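Local structure of macrodomain protein (Streptomyces coelicolor, 5E3B) at residues A[23-27]-A[158-162]; A[39-45]-A[96-102]; A[45-49]-A[102-108]; A[64-70]-A[89-94]; A[86-90]-A[124-129]. The protein probably removes ADP-ribose from ADP-ribosylated thymidines in DNA by hydrolysis, and limits antibiotic production in Streptomyces coelicolor, where its disruption increases the yield. One frame throughout, in Å; residues are numbered along the deposited sequence.

Interaction 1: A[23-27]-A[158-162]; sequences EISYV and EPLIS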
# COMPACT_ATOMS: atom_id res chain seq x y z
N GLU A 23 -6.40 8.30 -14.90
CA GLU A 23 -6.53 6.97 -15.59
C GLU A 23 -5.37 6.11 -15.04
O GLU A 23 -4.20 6.52 -15.14
CB GLU A 23 -6.43 7.05 -17.13
N ILE A 24 -5.72 4.98 -14.45
CA ILE A 24 -4.79 4.02 -13.90
C ILE A 24 -3.89 3.57 -15.03
O ILE A 24 -4.41 3.21 -16.16
CB ILE A 24 -5.45 2.80 -13.38
CG1 ILE A 24 -6.29 3.12 -12.16
CG2 ILE A 24 -4.40 1.71 -13.00
CD1 ILE A 24 -7.19 2.01 -11.61
N SER A 25 -2.59 3.54 -14.77
CA SER A 25 -1.57 2.99 -15.69
C SER A 25 -1.23 1.61 -15.23
O SER A 25 -1.05 1.40 -14.04
CB SER A 25 -0.30 3.83 -15.73
OG SER A 25 0.77 3.20 -16.42
N TYR A 26 -1.04 0.65 -16.16
CA TYR A 26 -0.70 -0.71 -15.82
C TYR A 26 0.66 -0.94 -16.45
O TYR A 26 0.81 -0.67 -17.63
CB TYR A 26 -1.68 -1.75 -16.42
CG TYR A 26 -3.07 -1.51 -15.99
CD1 TYR A 26 -3.50 -1.90 -14.73
CD2 TYR A 26 -3.89 -0.68 -16.77
CE1 TYR A 26 -4.77 -1.59 -14.33
CE2 TYR A 26 -5.18 -0.36 -16.38
CZ TYR A 26 -5.61 -0.79 -15.17
OH TYR A 26 -6.91 -0.37 -14.90
N VAL A 27 1.64 -1.31 -15.63
CA VAL A 27 2.99 -1.52 -16.11
C VAL A 27 3.60 -2.74 -15.47
O VAL A 27 3.22 -3.22 -14.41
CB VAL A 27 3.90 -0.31 -15.89
CG1 VAL A 27 3.39 0.95 -16.46
CG2 VAL A 27 4.17 -0.22 -14.41
N GLU A 158 -9.38 -3.48 -7.21
CA GLU A 158 -9.17 -2.51 -8.24
C GLU A 158 -10.36 -1.49 -8.14
O GLU A 158 -10.15 -0.31 -8.26
CB GLU A 158 -8.88 -3.01 -9.70
CG GLU A 158 -8.69 -1.88 -10.64
CD GLU A 158 -8.03 -2.06 -12.03
OE1 GLU A 158 -7.21 -2.89 -12.23
OE2 GLU A 158 -8.20 -1.16 -12.90
N PRO A 159 -11.63 -1.96 -7.99
CA PRO A 159 -12.66 -0.94 -7.88
C PRO A 159 -12.55 0.01 -6.73
O PRO A 159 -12.88 1.20 -6.82
CB PRO A 159 -13.94 -1.73 -7.72
CG PRO A 159 -13.69 -2.99 -8.45
CD PRO A 159 -12.22 -3.31 -8.14
N LEU A 160 -11.96 -0.47 -5.63
CA LEU A 160 -11.66 0.49 -4.52
C LEU A 160 -10.52 1.46 -4.87
O LEU A 160 -10.50 2.59 -4.38
CB LEU A 160 -11.40 -0.33 -3.23
CG LEU A 160 -12.59 -1.13 -2.62
CD1 LEU A 160 -12.14 -2.07 -1.50
CD2 LEU A 160 -13.62 -0.15 -2.08
N ILE A 161 -9.56 1.07 -5.71
CA ILE A 161 -8.54 1.99 -6.22
C ILE A 161 -9.23 3.08 -7.01
O ILE A 161 -8.98 4.29 -6.91
CB ILE A 161 -7.46 1.26 -7.02
CG1 ILE A 161 -6.74 0.25 -6.07
CG2 ILE A 161 -6.54 2.22 -7.74
CD1 ILE A 161 -5.78 -0.67 -6.74
N SER A 162 -10.13 2.63 -7.91
CA SER A 162 -10.87 3.61 -8.74
C SER A 162 -11.68 4.57 -7.84
O SER A 162 -11.64 5.81 -8.10
CB SER A 162 -11.86 2.88 -9.67
OG SER A 162 -11.12 2.15 -10.68
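The side chains of Tyr26 and Glu158 reach toward each other from opposite directions, and a carboxylate oxygen comes to the phenol hydroxyl at the edge of the ring. Tyr26 OH donates to Glu158 OE2 over 2.5 Å, a short bond, and the oxygen receives it on its syn lone pair, the side facing its partner oxygen. OE2 lies in the plane of the tyrosine ring; the ring and carboxylate planes are 28° apart, and Glu158 OE1 is 3.5 Å from Tyr26 CE1. Glu158 spans the gap because its chain is nearly straight: CG stands anti to the backbone N (chi1 180°) and the chain stays extended beyond it.

Beside this polar pair, Ile24 CD1 lies 3.6 Å from Glu158 OE2 and 3.9 Å from Ile161 CG2, the two isoleucines crossing at about a right angle. The contact joins an outermost strand of the macrodomain sheet, 25-28, to helix 154-166, which packs against one side of that sheet in the alpha/beta sandwich. A branched isoleucine suits this junction, since it gives one methyl to the helix and another to the phenol: Ile24 CG2 lies 3.4 Å above one face of the Tyr26 ring, toward the rim.

Ser25 and Val27 pair through their backbones with strand 172-176, fixing the strand from which Tyr26 projects. On the helix, Glu158 OE1 accepts a hydrogen bond from Trp154 NE1, which steadies the carboxylate's second oxygen, while Ile161 also touches Val172 and Leu126. A bound sodium ion lies about 4 Å from the side chain of Tyr26.

Interaction 2: A[39-45]-A[96-102]; sequences VKMIAHV and YVWVANM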
# COMPACT_ATOMS: atom_id res chain seq x y z
N VAL A 39 6.39 13.69 -5.81
CA VAL A 39 6.36 12.83 -4.62
C VAL A 39 5.71 11.55 -5.10
O VAL A 39 4.70 11.58 -5.82
CB VAL A 39 5.56 13.46 -3.48
CG1 VAL A 39 5.48 12.53 -2.30
CG2 VAL A 39 6.23 14.80 -3.07
N LYS A 40 6.27 10.47 -4.64
CA LYS A 40 5.78 9.09 -4.94
C LYS A 40 5.39 8.40 -3.64
O LYS A 40 6.15 8.43 -2.64
CB LYS A 40 6.89 8.32 -5.62
CG LYS A 40 7.13 8.89 -7.02
CD LYS A 40 8.48 8.51 -7.59
CE LYS A 40 9.65 9.36 -7.09
NZ LYS A 40 9.84 10.72 -7.67
N MET A 41 4.26 7.65 -3.70
CA MET A 41 3.81 6.88 -2.55
C MET A 41 3.54 5.49 -3.03
O MET A 41 2.73 5.29 -3.91
CB MET A 41 2.59 7.47 -1.90
CG MET A 41 2.21 6.71 -0.69
SD MET A 41 0.73 7.37 0.05
CE MET A 41 1.25 8.91 0.68
N ILE A 42 4.23 4.55 -2.39
CA ILE A 42 4.11 3.12 -2.71
C ILE A 42 3.21 2.48 -1.67
O ILE A 42 3.59 2.43 -0.51
CB ILE A 42 5.48 2.50 -2.73
CG1 ILE A 42 6.40 3.23 -3.74
CG2 ILE A 42 5.42 1.03 -2.98
CD1 ILE A 42 7.81 3.03 -3.38
N ALA A 43 2.04 1.98 -2.06
CA ALA A 43 1.06 1.49 -1.12
C ALA A 43 0.88 0.02 -1.32
O ALA A 43 0.78 -0.45 -2.49
CB ALA A 43 -0.30 2.17 -1.36
N HIS A 44 0.84 -0.72 -0.21
CA HIS A 44 0.73 -2.16 -0.29
C HIS A 44 -0.00 -2.70 0.92
O HIS A 44 -0.09 -2.09 1.97
CB HIS A 44 2.13 -2.77 -0.51
CG HIS A 44 3.00 -2.64 0.72
ND1 HIS A 44 3.47 -3.72 1.43
CD2 HIS A 44 3.44 -1.54 1.38
CE1 HIS A 44 4.14 -3.31 2.49
NE2 HIS A 44 4.12 -2.00 2.50
N VAL A 45 -0.52 -3.92 0.74
CA VAL A 45 -1.32 -4.58 1.73
C VAL A 45 -0.53 -5.42 2.75
O VAL A 45 0.09 -6.42 2.35
CB VAL A 45 -2.43 -5.46 1.14
CG1 VAL A 45 -3.26 -6.01 2.24
CG2 VAL A 45 -3.31 -4.57 0.25
N TYR A 96 11.61 12.25 -1.61
CA TYR A 96 10.22 12.41 -2.06
C TYR A 96 9.63 11.05 -2.35
O TYR A 96 8.78 10.96 -3.26
CB TYR A 96 10.21 13.31 -3.26
CG TYR A 96 10.83 14.69 -2.91
CD1 TYR A 96 10.13 15.54 -2.09
CD2 TYR A 96 12.11 15.04 -3.38
CE1 TYR A 96 10.66 16.75 -1.65
CE2 TYR A 96 12.67 16.30 -3.03
CZ TYR A 96 11.93 17.14 -2.17
OH TYR A 96 12.40 18.37 -1.76
N VAL A 97 9.95 10.06 -1.53
CA VAL A 97 9.30 8.75 -1.66
C VAL A 97 8.82 8.29 -0.23
O VAL A 97 9.62 8.31 0.77
CB VAL A 97 10.16 7.67 -2.33
CG1 VAL A 97 9.38 6.36 -2.42
CG2 VAL A 97 10.68 8.13 -3.74
N TRP A 98 7.58 7.77 -0.16
CA TRP A 98 6.98 7.24 1.01
C TRP A 98 6.44 5.83 0.67
O TRP A 98 6.08 5.57 -0.44
CB TRP A 98 5.78 8.06 1.46
CG TRP A 98 6.09 9.19 2.46
CD1 TRP A 98 5.98 9.11 3.82
CD2 TRP A 98 6.60 10.44 2.19
NE1 TRP A 98 6.36 10.25 4.42
CE2 TRP A 98 6.75 11.10 3.42
CE3 TRP A 98 6.93 11.09 1.02
CZ2 TRP A 98 7.24 12.41 3.55
CZ3 TRP A 98 7.42 12.33 1.11
CH2 TRP A 98 7.59 13.00 2.39
N VAL A 99 6.51 4.98 1.65
CA VAL A 99 5.79 3.66 1.66
C VAL A 99 4.61 3.73 2.60
O VAL A 99 4.76 4.10 3.80
CB VAL A 99 6.75 2.53 2.01
CG1 VAL A 99 6.05 1.20 2.09
CG2 VAL A 99 7.87 2.49 0.97
N ALA A 100 3.44 3.26 2.13
CA ALA A 100 2.24 3.23 2.93
C ALA A 100 1.96 1.77 3.24
O ALA A 100 1.59 0.97 2.36
CB ALA A 100 1.01 3.82 2.14
N ASN A 101 2.20 1.39 4.48
CA ASN A 101 1.89 0.08 4.96
C ASN A 101 0.40 0.05 5.41
O ASN A 101 0.03 0.65 6.43
CB ASN A 101 2.74 -0.31 6.17
CG ASN A 101 4.25 -0.39 5.93
OD1 ASN A 101 4.76 -0.65 4.85
ND2 ASN A 101 4.98 -0.10 7.02
N MET A 102 -0.43 -0.56 4.58
CA MET A 102 -1.90 -0.59 4.76
C MET A 102 -2.27 -1.89 5.48
O MET A 102 -1.98 -2.95 4.95
CB MET A 102 -2.65 -0.57 3.47
CG MET A 102 -2.35 0.65 2.62
SD MET A 102 -3.41 0.80 1.12
CE MET A 102 -2.77 -0.51 0.18
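His44 holds its ring between its backbone N and carbonyl carbon (chi1 70°), a crowded position that swings the imidazole over toward the next strand, where Asn101, with CG beside its own backbone N, offers its amide oxygen. His44 NE2 donates to Asn101 OD1 over 2.8 Å, with an N-H...O angle of 158°. The acceptor lies near the imidazole plane; the two side chains lie side by side, pointing the same way, with ring and amide planes 82° apart. Asn101 ND2 has partners of its own in Gln89 OE1 and Pro67 O, so both ends of this buried amide are satisfied.

Between the backbones runs a regular parallel ladder from Lys40 N to Tyr96 O through to Met102 N to His44 O, each even-numbered residue of 40-44 using both its N-H and its C=O. Ile42, whose CD1 is 3.8 Å from Val97 CG1, shares the histidine's face of the sheet; its branched chain suits a buried strand. On the other face, small Ala43 and Ala100 meet with CB atoms 4.1 Å apart, and the bent Met102 chain brings its CE to 4.0 Å from Ala43 CB, while Val129 of helix 119-136 packs on Met41 and Met102. At the Val39 end of the ladder, Val39 CG1 lies 3.9 Å from Trp98 CE3. Strands 40-47 and 97-105 are adjacent parallel members of the mixed sheet at the centre of the macrodomain's three-layer alpha/beta/alpha sandwich.

Interaction 3: A[45-49]-A[102-108]; sequences VCNDL and MIGQHGM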
# COMPACT_ATOMS: atom_id res chain seq x y z
N VAL A 45 -0.52 -3.92 0.74
CA VAL A 45 -1.32 -4.58 1.73
C VAL A 45 -0.53 -5.42 2.75
O VAL A 45 0.09 -6.42 2.35
CB VAL A 45 -2.43 -5.46 1.14
CG1 VAL A 45 -3.26 -6.01 2.24
CG2 VAL A 45 -3.31 -4.57 0.25
N CYS A 46 -0.63 -5.08 4.01
CA CYS A 46 -0.05 -5.88 5.09
C CYS A 46 -1.13 -6.59 5.87
O CYS A 46 -2.31 -6.20 5.86
CB CYS A 46 0.74 -4.94 6.00
SG CYS A 46 2.11 -4.05 5.22
N ASN A 47 -0.71 -7.61 6.60
CA ASN A 47 -1.64 -8.30 7.53
C ASN A 47 -1.67 -7.70 8.91
O ASN A 47 -0.83 -6.86 9.32
CB ASN A 47 -1.32 -9.80 7.57
CG ASN A 47 0.03 -10.07 8.15
OD1 ASN A 47 0.23 -9.97 9.37
ND2 ASN A 47 0.97 -10.38 7.29
N ASP A 48 -2.70 -8.07 9.65
CA ASP A 48 -2.88 -7.55 11.00
C ASP A 48 -2.27 -8.39 12.09
O ASP A 48 -2.55 -8.19 13.28
CB ASP A 48 -4.39 -7.35 11.29
CG ASP A 48 -5.19 -8.65 11.21
OD1 ASP A 48 -4.67 -9.72 10.85
OD2 ASP A 48 -6.44 -8.54 11.46
N LEU A 49 -1.40 -9.29 11.70
CA LEU A 49 -0.77 -10.20 12.67
C LEU A 49 0.73 -9.98 12.88
O LEU A 49 1.36 -10.69 13.68
CB LEU A 49 -1.00 -11.67 12.25
CG LEU A 49 -2.41 -12.24 12.41
CD1 LEU A 49 -2.36 -13.64 11.87
CD2 LEU A 49 -2.81 -12.22 13.89
N MET A 102 -0.43 -0.56 4.58
CA MET A 102 -1.90 -0.59 4.76
C MET A 102 -2.27 -1.89 5.48
O MET A 102 -1.98 -2.95 4.95
CB MET A 102 -2.65 -0.57 3.47
CG MET A 102 -2.35 0.65 2.62
SD MET A 102 -3.41 0.80 1.12
CE MET A 102 -2.77 -0.51 0.18
N ILE A 103 -2.99 -1.81 6.58
CA ILE A 103 -3.42 -3.06 7.24
C ILE A 103 -4.72 -3.49 6.60
O ILE A 103 -5.82 -2.99 6.99
CB ILE A 103 -3.54 -2.86 8.77
CG1 ILE A 103 -2.27 -2.31 9.43
CG2 ILE A 103 -3.92 -4.22 9.37
CD1 ILE A 103 -0.98 -3.03 9.07
N GLY A 104 -4.59 -4.36 5.61
CA GLY A 104 -5.73 -4.69 4.79
C GLY A 104 -6.11 -6.11 4.79
O GLY A 104 -7.20 -6.43 4.28
N GLN A 105 -5.24 -6.98 5.31
CA GLN A 105 -5.41 -8.43 5.21
C GLN A 105 -5.57 -8.97 6.63
O GLN A 105 -4.80 -8.67 7.53
CB GLN A 105 -4.20 -9.06 4.53
CG GLN A 105 -4.18 -10.54 4.61
CD GLN A 105 -2.89 -11.07 4.11
OE1 GLN A 105 -2.08 -10.31 3.57
NE2 GLN A 105 -2.63 -12.33 4.38
N HIS A 106 -6.66 -9.70 6.82
CA HIS A 106 -6.94 -10.29 8.12
C HIS A 106 -6.36 -11.71 8.21
O HIS A 106 -6.72 -12.57 7.42
CB HIS A 106 -8.46 -10.38 8.38
CG HIS A 106 -8.78 -11.04 9.69
ND1 HIS A 106 -8.31 -10.57 10.89
CD2 HIS A 106 -9.60 -12.08 9.98
CE1 HIS A 106 -8.78 -11.32 11.88
NE2 HIS A 106 -9.55 -12.25 11.34
N GLY A 107 -5.47 -11.93 9.18
CA GLY A 107 -4.71 -13.20 9.23
C GLY A 107 -3.66 -13.38 8.12
O GLY A 107 -3.38 -12.43 7.38
N MET A 108 -3.08 -14.60 8.03
CA MET A 108 -2.11 -14.98 6.98
C MET A 108 -2.56 -16.27 6.30
O MET A 108 -3.44 -16.93 6.86
CB MET A 108 -0.72 -15.19 7.61
CG MET A 108 -0.07 -13.88 8.11
SD MET A 108 1.63 -14.13 8.73
CE MET A 108 1.18 -15.26 10.05
O HOH W 1 -0.79 -8.85 1.60
O HOH W 2 0.53 -10.70 4.36
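Cys46 CB and Ile103 CD1 meet 4.0 Å apart on one face of the strand pair, and Ile103 CG2 reaches on to Asp48 CB; Tyr71 of helix 66-76 touches both Cys46 and Ile103. On the other face Val45 CG1 packs along the backbone of Gly104 and on Gln105 CB, a close fit for which a glycine without a side chain is suited.

Here the strands splay, and the register slips by one residue in a beta bulge. Cys46 O takes N-H groups from both Gly104 N, 2.9 Å from Cys46 O, and Gln105 N, so one carbonyl spans two residues of the partner strand. Beyond the bulge, strands 40-47 and 97-105 give way to loops at the C-terminal end of the parallel sheet, where macrodomains commonly place their ligand cleft.

Asp48 grips the loop after strand 97-105, residues 106-108, with both oxygens. Asp48 OD2 uses a syn lone pair to accept from His106 ND1 at 2.8 Å, an almost straight bond in the imidazole plane although the two planar groups stand 79° apart; Asp48 OD1 accepts from Gly107 N at 2.9 Å. The positive phi of Gly107 (70°) suits glycine. Asn47 OD1 closes an Asx turn onto Leu49 N, and two waters link Gln105 OE1, one to Asn47 ND2 and the other to Val45 O.

Interaction 4: A[64-70]-A[89-94]; sequences WPQPEAA and QFVQVE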
# COMPACT_ATOMS: atom_id res chain seq x y z
N TRP A 64 14.80 -0.84 1.16
CA TRP A 64 14.88 0.09 2.34
C TRP A 64 14.55 -0.69 3.54
O TRP A 64 13.63 -1.52 3.55
CB TRP A 64 13.89 1.20 2.28
CG TRP A 64 13.83 2.05 1.02
CD1 TRP A 64 14.74 3.00 0.58
CD2 TRP A 64 12.80 2.00 0.05
NE1 TRP A 64 14.31 3.54 -0.59
CE2 TRP A 64 13.11 2.96 -0.93
CE3 TRP A 64 11.61 1.25 -0.08
CZ2 TRP A 64 12.29 3.20 -2.04
CZ3 TRP A 64 10.81 1.48 -1.21
CH2 TRP A 64 11.13 2.43 -2.13
N PRO A 65 15.24 -0.40 4.68
CA PRO A 65 14.97 -1.08 5.93
C PRO A 65 13.78 -0.45 6.78
O PRO A 65 13.17 -1.13 7.62
CB PRO A 65 16.34 -0.86 6.66
CG PRO A 65 16.79 0.44 6.16
CD PRO A 65 16.47 0.45 4.74
N GLN A 66 13.51 0.81 6.51
CA GLN A 66 12.58 1.59 7.35
C GLN A 66 11.14 1.03 7.39
O GLN A 66 10.52 0.98 8.46
CB GLN A 66 12.54 3.06 7.11
CG GLN A 66 13.85 3.77 7.42
CD GLN A 66 14.79 3.75 6.20
OE1 GLN A 66 14.54 3.12 5.20
NE2 GLN A 66 15.97 4.40 6.37
N PRO A 67 10.54 0.68 6.23
CA PRO A 67 9.17 0.22 6.30
C PRO A 67 8.92 -1.00 7.16
O PRO A 67 7.98 -1.04 7.95
CB PRO A 67 8.78 0.03 4.83
CG PRO A 67 9.68 0.94 4.11
CD PRO A 67 10.99 0.83 4.85
N GLU A 68 9.78 -2.01 7.01
CA GLU A 68 9.68 -3.17 7.83
C GLU A 68 9.88 -2.87 9.37
O GLU A 68 9.10 -3.33 10.18
CB GLU A 68 10.66 -4.27 7.36
CG GLU A 68 10.65 -5.51 8.23
CD GLU A 68 11.61 -6.63 7.83
OE1 GLU A 68 12.32 -6.53 6.80
OE2 GLU A 68 11.66 -7.63 8.60
N ALA A 69 10.91 -2.11 9.68
CA ALA A 69 11.14 -1.72 11.07
C ALA A 69 9.96 -1.00 11.63
O ALA A 69 9.50 -1.37 12.77
CB ALA A 69 12.37 -0.85 11.15
N ALA A 70 9.43 -0.08 10.86
CA ALA A 70 8.22 0.72 11.30
C ALA A 70 7.05 -0.20 11.57
O ALA A 70 6.28 -0.04 12.56
CB ALA A 70 7.91 1.78 10.28
N GLN A 89 0.19 3.30 7.88
CA GLN A 89 1.40 3.93 8.42
C GLN A 89 2.20 4.40 7.25
O GLN A 89 2.38 3.62 6.31
CB GLN A 89 2.19 2.88 9.19
CG GLN A 89 3.61 3.18 9.54
CD GLN A 89 4.30 2.08 10.26
OE1 GLN A 89 4.48 0.98 9.73
NE2 GLN A 89 4.67 2.34 11.48
N PHE A 90 2.66 5.65 7.24
CA PHE A 90 3.36 6.23 6.13
C PHE A 90 4.84 6.36 6.60
O PHE A 90 5.13 6.92 7.67
CB PHE A 90 2.81 7.62 5.71
CG PHE A 90 1.36 7.53 5.32
CD1 PHE A 90 0.99 7.14 4.04
CD2 PHE A 90 0.38 7.83 6.21
CE1 PHE A 90 -0.33 6.96 3.71
CE2 PHE A 90 -0.97 7.74 5.86
CZ PHE A 90 -1.30 7.37 4.57
N VAL A 91 5.75 5.82 5.80
CA VAL A 91 7.12 5.70 6.14
C VAL A 91 8.00 6.35 5.06
O VAL A 91 8.00 5.91 3.91
CB VAL A 91 7.61 4.20 6.31
CG1 VAL A 91 9.07 4.16 6.74
CG2 VAL A 91 6.70 3.45 7.28
N GLN A 92 8.72 7.42 5.39
CA GLN A 92 9.53 8.16 4.42
C GLN A 92 10.81 7.36 4.18
O GLN A 92 11.51 6.98 5.11
CB GLN A 92 9.80 9.62 4.86
CG GLN A 92 10.39 10.41 3.71
CD GLN A 92 10.60 11.89 4.04
OE1 GLN A 92 10.36 12.29 5.21
NE2 GLN A 92 11.09 12.67 3.07
N VAL A 93 11.09 7.08 2.89
CA VAL A 93 12.26 6.26 2.52
C VAL A 93 13.27 7.00 1.65
O VAL A 93 14.43 6.55 1.55
CB VAL A 93 11.85 4.91 1.88
CG1 VAL A 93 11.22 4.02 2.93
CG2 VAL A 93 10.93 5.10 0.66
N GLU A 94 12.86 8.05 0.97
CA GLU A 94 13.74 8.88 0.17
C GLU A 94 13.25 10.31 0.35
O GLU A 94 12.18 10.58 0.94
CB GLU A 94 13.69 8.48 -1.32
CG GLU A 94 14.08 7.06 -1.57
CD GLU A 94 15.54 6.77 -1.47
OE1 GLU A 94 16.36 7.72 -1.30
OE2 GLU A 94 15.94 5.58 -1.58
O HOH W 3 15.80 4.85 3.20
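Val93 sits squarely over the Trp64 indole, the two side chains crossing at about a right angle. Its CB lies 3.5 Å from the centroid of the five-membered ring and just 5° off the ring normal, a CH-pi contact, and Val93 CG2 reaches Trp64 CE2 at 3.4 Å. The other methyl, Val93 CG1, lies 3.6 Å from Pro67 CG. A beta-branched valine can thus serve the indole face and the proline ring at once. At the edge of the indole the contact becomes polar: Trp64 NE1 donates to Glu94 OE2 over 2.8 Å, with the acceptor in the ring plane. Glu94 bends at chi2 (-74°) to bring its carboxylate there, inclined 62° to the indole; its OE2 is met on the anti side, by a donor tilted out of the carboxylate plane.

Further along, Val91 divides its methyls between Gln66 CB and Ala70 CB; the small side chain of Ala70 lets helix 66-76 come close to strand 88-94. Gln89 extends its chain so that NE2 donates to Ala70 O at 3.1 Å from above the carbonyl plane, while its OE1 accepts from Asn101 ND2. Face and edge of one tryptophan are therefore used differently: dispersion holds the valine, and the carboxylate, whose negative charge would favour the indole N-H, probably fixes the rotation of the ring.

Interaction 5: A[86-90]-A[124-129]; sequences GAVQF and TALGRV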
# COMPACT_ATOMS: atom_id res chain seq x y z
N GLY A 86 -7.68 -1.54 8.47
CA GLY A 86 -7.98 -0.21 7.86
C GLY A 86 -7.02 0.94 8.16
O GLY A 86 -7.02 1.94 7.46
N ALA A 87 -6.10 0.78 9.12
CA ALA A 87 -5.12 1.79 9.43
C ALA A 87 -3.95 1.70 8.43
O ALA A 87 -3.74 0.69 7.78
CB ALA A 87 -4.60 1.69 10.84
N VAL A 88 -3.28 2.84 8.32
CA VAL A 88 -2.18 2.99 7.40
C VAL A 88 -1.07 3.75 8.09
O VAL A 88 -1.30 4.74 8.78
CB VAL A 88 -2.57 3.72 6.13
CG1 VAL A 88 -1.36 3.76 5.18
CG2 VAL A 88 -3.72 3.08 5.47
N GLN A 89 0.19 3.30 7.88
CA GLN A 89 1.40 3.93 8.42
C GLN A 89 2.20 4.40 7.25
O GLN A 89 2.38 3.62 6.31
CB GLN A 89 2.19 2.88 9.19
CG GLN A 89 3.61 3.18 9.54
CD GLN A 89 4.30 2.08 10.26
OE1 GLN A 89 4.48 0.98 9.73
NE2 GLN A 89 4.67 2.34 11.48
N PHE A 90 2.66 5.65 7.24
CA PHE A 90 3.36 6.23 6.13
C PHE A 90 4.84 6.36 6.60
O PHE A 90 5.13 6.92 7.67
CB PHE A 90 2.81 7.62 5.71
CG PHE A 90 1.36 7.53 5.32
CD1 PHE A 90 0.99 7.14 4.04
CD2 PHE A 90 0.38 7.83 6.21
CE1 PHE A 90 -0.33 6.96 3.71
CE2 PHE A 90 -0.97 7.74 5.86
CZ PHE A 90 -1.30 7.37 4.57
N THR A 124 -11.05 1.54 3.52
CA THR A 124 -10.68 2.52 4.51
C THR A 124 -9.21 2.96 4.33
O THR A 124 -8.84 4.14 4.31
CB THR A 124 -10.93 1.99 5.91
OG1 THR A 124 -12.39 1.79 6.01
CG2 THR A 124 -10.49 2.92 6.95
N ALA A 125 -8.37 1.95 4.17
CA ALA A 125 -6.94 2.21 4.05
C ALA A 125 -6.59 2.96 2.82
O ALA A 125 -5.78 3.89 2.81
CB ALA A 125 -6.12 0.89 4.07
N LEU A 126 -7.19 2.55 1.72
CA LEU A 126 -7.00 3.30 0.50
C LEU A 126 -7.51 4.72 0.54
O LEU A 126 -6.91 5.62 -0.08
CB LEU A 126 -7.60 2.60 -0.72
CG LEU A 126 -6.96 1.26 -1.19
CD1 LEU A 126 -7.87 0.53 -2.16
CD2 LEU A 126 -5.65 1.56 -1.91
N GLY A 127 -8.61 4.95 1.24
CA GLY A 127 -9.04 6.30 1.47
C GLY A 127 -8.08 7.14 2.25
O GLY A 127 -7.82 8.32 1.95
N ARG A 128 -7.49 6.51 3.27
CA ARG A 128 -6.44 7.18 4.00
C ARG A 128 -5.17 7.49 3.21
O ARG A 128 -4.54 8.54 3.39
CB ARG A 128 -6.09 6.41 5.26
CG ARG A 128 -7.27 6.37 6.17
CD ARG A 128 -7.02 5.68 7.49
NE ARG A 128 -8.26 5.71 8.28
CZ ARG A 128 -8.39 5.18 9.51
NH1 ARG A 128 -7.33 4.66 10.13
NH2 ARG A 128 -9.60 5.19 10.13
N VAL A 129 -4.77 6.56 2.34
CA VAL A 129 -3.71 6.81 1.38
C VAL A 129 -4.05 8.00 0.51
O VAL A 129 -3.22 8.83 0.24
CB VAL A 129 -3.45 5.53 0.54
CG1 VAL A 129 -2.56 5.80 -0.64
CG2 VAL A 129 -2.80 4.45 1.42
O HOH W 4 -4.49 5.15 9.73
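Val88 points its two methyls at the helix, each to a different residue. With CG1 anti to the backbone N (chi1 -177°), its CG2 falls 3.5 Å from Ala125 CB, close to the helix backbone because alanine is small, while Val88 CG1 meets Val129 CG2 at 4.1 Å, the two valines crossing at about a right angle. Val88 CG1 also rests 3.6 Å above one face of the Phe90 ring, toward the rim. That ring turns its edge to the helix, with Phe90 CZ 4.0 Å from Val129 CA.

Arg128 is stretched out, each torsion from chi2 to chi4 near 180°, and runs past the loop that leads into the strand. Gly86 O lies over one face of its guanidinium, and Arg128 NH1 and Val88 N, both donors, share one water, at 2.9 Å and 3.0 Å. Gly86 takes a positive phi (86°), and its bare CA lets Thr124 CG2 come to 3.6 Å from Gly86 O. No direct hydrogen bond crosses the contact. Met102 touches both Ala125 and Val129, so strand 97-105 adjoins the same helix face. Helix 119-136, packed across edge strand 88-94 and its neighbour, is part of one outer helical layer of the macrodomain's alpha/beta/alpha sandwich.

Overall arrangement
All but interaction 1 centre on the half of the sheet made by strands 40-47, 97-105 and 88-94; interaction 1 lies at the opposite edge, strand 25-28. Interactions 2 and 3 use the same two strands and share Val45 and Met102: the first is a regular, mostly buried ladder, the second its bulged, hydrated end, with polar loops joined by a His-carboxylate bond. Interactions 4 and 5 share Gln89 and Phe90 and set helices against opposite faces of strand 88-94, the first with direct hydrogen bonds, the second by packing and a bridging water. Leu126, on the helix of interaction 5, packs on Leu160 and Ile161, so helices 119-136 and 154-166 connect it with interaction 1, whose tyrosine-carboxylate bond is partly buried.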